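Side-chain contact in amidohydrolase 3 domain-containing protein (Pyrococcus furiosus, PDB 3ICJ), which is an uncharacterised zinc-binding member of the amidohydrolase family that probably hydrolyses carbon-nitrogen bonds other than peptide bonds: residues 222-227 and 249-254. Residues are numbered along the deposited sequence; the frame is centred on the assembly and turned at random.
Sequences HYIESA and LKALFE
Ile224 meets Ala251 and Leu252 through aliphatic carbons, mostly methyls, with no flat group between them; the Phe253 ring sits farther round its helix, one face taken by Leu249 CD1, 3.7 Å above the ring plane and displaced toward the rim. At the contact itself, the CD1 end of Ile224 does most of the touching. CG1 stands anti to the carbonyl carbon (chi1 -68°), and the chain then runs on extended (chi2 162°), carrying CD1 across to the other helix. There CD1 reaches Ala251 CB at 3.9 Å and Leu252 CD2 at 4.0 Å. The second branch of the isoleucine, CG2, comes within 4.1 Å of that same Leu252 CD2, so this leucine methyl faces both arms of the fork. The Ile224 and Leu252 side chains cross at about a right angle, and the nearest CA atoms, those of Ile224 and Leu252, are 8.1 Å apart. Helices 217-233 and 246-257 stand before and after strand 236-244 in the beta/alpha barrel expected of an amidohydrolase, and this small buried apolar patch joins them. Leu252 also packs on Phe241 and Val244 of that strand and on Leu290 of strand 290-294. On helix 217-233, Ala227 rests on Leu104 and Leu107 of helix 104-112 and Glu225 forms a salt bridge with Arg260; Glu254 of helix 246-257 forms one with Lys221 of helix 217-233, a charged link between the same two helices.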
loop_
_atom_site.group_PDB
_atom_site.type_symbol
_atom_site.label_atom_id
_atom_site.label_comp_id
_atom_site.label_asym_id
_atom_site.label_seq_id
_atom_site.Cartn_x
_atom_site.Cartn_y
_atom_site.Cartn_z
ATOM N N HIS A 222 -8.637 -15.612 0.117
ATOM C CA HIS A 222 -7.807 -16.036 1.230
ATOM C C HIS A 222 -6.660 -15.044 1.509
ATOM O O HIS A 222 -6.444 -14.650 2.655
ATOM C CB HIS A 222 -7.277 -17.446 0.978
ATOM C CG HIS A 222 -6.715 -18.089 2.204
ATOM N ND1 HIS A 222 -5.432 -17.850 2.647
ATOM C CD2 HIS A 222 -7.269 -18.941 3.098
ATOM C CE1 HIS A 222 -5.215 -18.538 3.752
ATOM N NE2 HIS A 222 -6.313 -19.208 4.048
ATOM N N TYR A 223 -5.944 -14.641 0.460
ATOM C CA TYR A 223 -4.887 -13.614 0.578
ATOM C C TYR A 223 -5.406 -12.321 1.170
ATOM O O TYR A 223 -4.809 -11.756 2.091
ATOM C CB TYR A 223 -4.222 -13.340 -0.790
ATOM C CG TYR A 223 -3.447 -14.544 -1.328
ATOM C CD1 TYR A 223 -2.790 -15.412 -0.453
ATOM C CD2 TYR A 223 -3.372 -14.813 -2.695
ATOM C CE1 TYR A 223 -2.079 -16.511 -0.916
ATOM C CE2 TYR A 223 -2.655 -15.921 -3.170
ATOM C CZ TYR A 223 -2.018 -16.760 -2.270
ATOM O OH TYR A 223 -1.307 -17.849 -2.701
ATOM N N ILE A 224 -6.531 -11.856 0.644
ATOM C CA ILE A 224 -7.116 -10.620 1.096
ATOM C C ILE A 224 -7.548 -10.728 2.556
ATOM O O ILE A 224 -7.294 -9.810 3.336
ATOM C CB ILE A 224 -8.292 -10.168 0.172
ATOM C CG1 ILE A 224 -7.728 -9.768 -1.196
ATOM C CG2 ILE A 224 -9.068 -9.016 0.813
ATOM C CD1 ILE A 224 -8.772 -9.730 -2.325
ATOM N N GLU A 225 -8.173 -11.851 2.926
ATOM C CA GLU A 225 -8.529 -12.071 4.341
ATOM C C GLU A 225 -7.333 -12.157 5.306
ATOM O O GLU A 225 -7.420 -11.639 6.431
ATOM C CB GLU A 225 -9.437 -13.278 4.522
ATOM C CG GLU A 225 -10.873 -13.032 4.051
ATOM C CD GLU A 225 -11.798 -14.221 4.301
ATOM O OE1 GLU A 225 -12.790 -14.075 5.052
ATOM O OE2 GLU A 225 -11.540 -15.298 3.730
ATOM N N SER A 226 -6.238 -12.787 4.879
ATOM C CA SER A 226 -4.992 -12.795 5.685
ATOM C C SER A 226 -4.400 -11.393 5.890
ATOM O O SER A 226 -3.989 -11.069 7.014
ATOM C CB SER A 226 -3.908 -13.702 5.085
ATOM O OG SER A 226 -4.392 -15.014 4.878
ATOM N N ALA A 227 -4.318 -10.596 4.813
ATOM C CA ALA A 227 -3.895 -9.183 4.884
ATOM C C ALA A 227 -4.772 -8.351 5.812
ATOM O O ALA A 227 -4.266 -7.558 6.607
ATOM C CB ALA A 227 -3.884 -8.543 3.490
ATOM N N LEU A 249 -10.492 -8.141 -7.828
ATOM C CA LEU A 249 -11.852 -7.568 -7.864
ATOM C C LEU A 249 -12.954 -8.612 -7.678
ATOM O O LEU A 249 -13.845 -8.410 -6.856
ATOM C CB LEU A 249 -12.103 -6.729 -9.132
ATOM C CG LEU A 249 -13.459 -5.988 -9.195
ATOM C CD1 LEU A 249 -13.586 -4.969 -8.061
ATOM C CD2 LEU A 249 -13.621 -5.281 -10.514
ATOM N N LYS A 250 -12.890 -9.725 -8.420
ATOM C CA LYS A 250 -13.866 -10.809 -8.251
ATOM C C LYS A 250 -13.893 -11.291 -6.800
ATOM O O LYS A 250 -14.965 -11.540 -6.254
ATOM C CB LYS A 250 -13.572 -12.001 -9.175
ATOM C CG LYS A 250 -13.928 -11.839 -10.646
ATOM C CD LYS A 250 -13.837 -13.210 -11.330
ATOM C CE LYS A 250 -14.176 -13.156 -12.826
ATOM N NZ LYS A 250 -13.526 -11.971 -13.457
ATOM N N ALA A 251 -12.715 -11.375 -6.167
ATOM C CA ALA A 251 -12.618 -11.744 -4.749
ATOM C C ALA A 251 -13.219 -10.702 -3.801
ATOM O O ALA A 251 -13.856 -11.063 -2.818
ATOM C CB ALA A 251 -11.146 -12.019 -4.358
ATOM N N LEU A 252 -12.980 -9.419 -4.076
ATOM C CA LEU A 252 -13.518 -8.344 -3.249
ATOM C C LEU A 252 -15.054 -8.245 -3.297
ATOM O O LEU A 252 -15.675 -8.056 -2.250
ATOM C CB LEU A 252 -12.890 -6.983 -3.635
ATOM C CG LEU A 252 -11.422 -6.712 -3.237
ATOM C CD1 LEU A 252 -10.943 -5.446 -3.900
ATOM C CD2 LEU A 252 -11.235 -6.583 -1.705
ATOM N N PHE A 253 -15.660 -8.371 -4.484
ATOM C CA PHE A 253 -17.144 -8.370 -4.600
ATOM C C PHE A 253 -17.703 -9.547 -3.797
ATOM O O PHE A 253 -18.718 -9.418 -3.106
ATOM C CB PHE A 253 -17.609 -8.538 -6.050
ATOM C CG PHE A 253 -17.530 -7.285 -6.898
ATOM C CD1 PHE A 253 -18.017 -6.064 -6.441
ATOM C CD2 PHE A 253 -17.035 -7.349 -8.192
ATOM C CE1 PHE A 253 -17.963 -4.917 -7.259
ATOM C CE2 PHE A 253 -16.984 -6.218 -9.003
ATOM C CZ PHE A 253 -17.447 -5.001 -8.539
ATOM N N GLU A 254 -17.039 -10.690 -3.891
ATOM C CA GLU A 254 -17.511 -11.893 -3.161
ATOM C C GLU A 254 -17.403 -11.738 -1.633
ATOM O O GLU A 254 -18.373 -11.993 -0.895
ATOM C CB GLU A 254 -16.798 -13.150 -3.655
ATOM C CG GLU A 254 -17.425 -14.454 -3.159
ATOM C CD GLU A 254 -16.985 -15.672 -3.949
ATOM O OE1 GLU A 254 -16.717 -16.726 -3.322
ATOM O OE2 GLU A 254 -16.936 -15.594 -5.192
#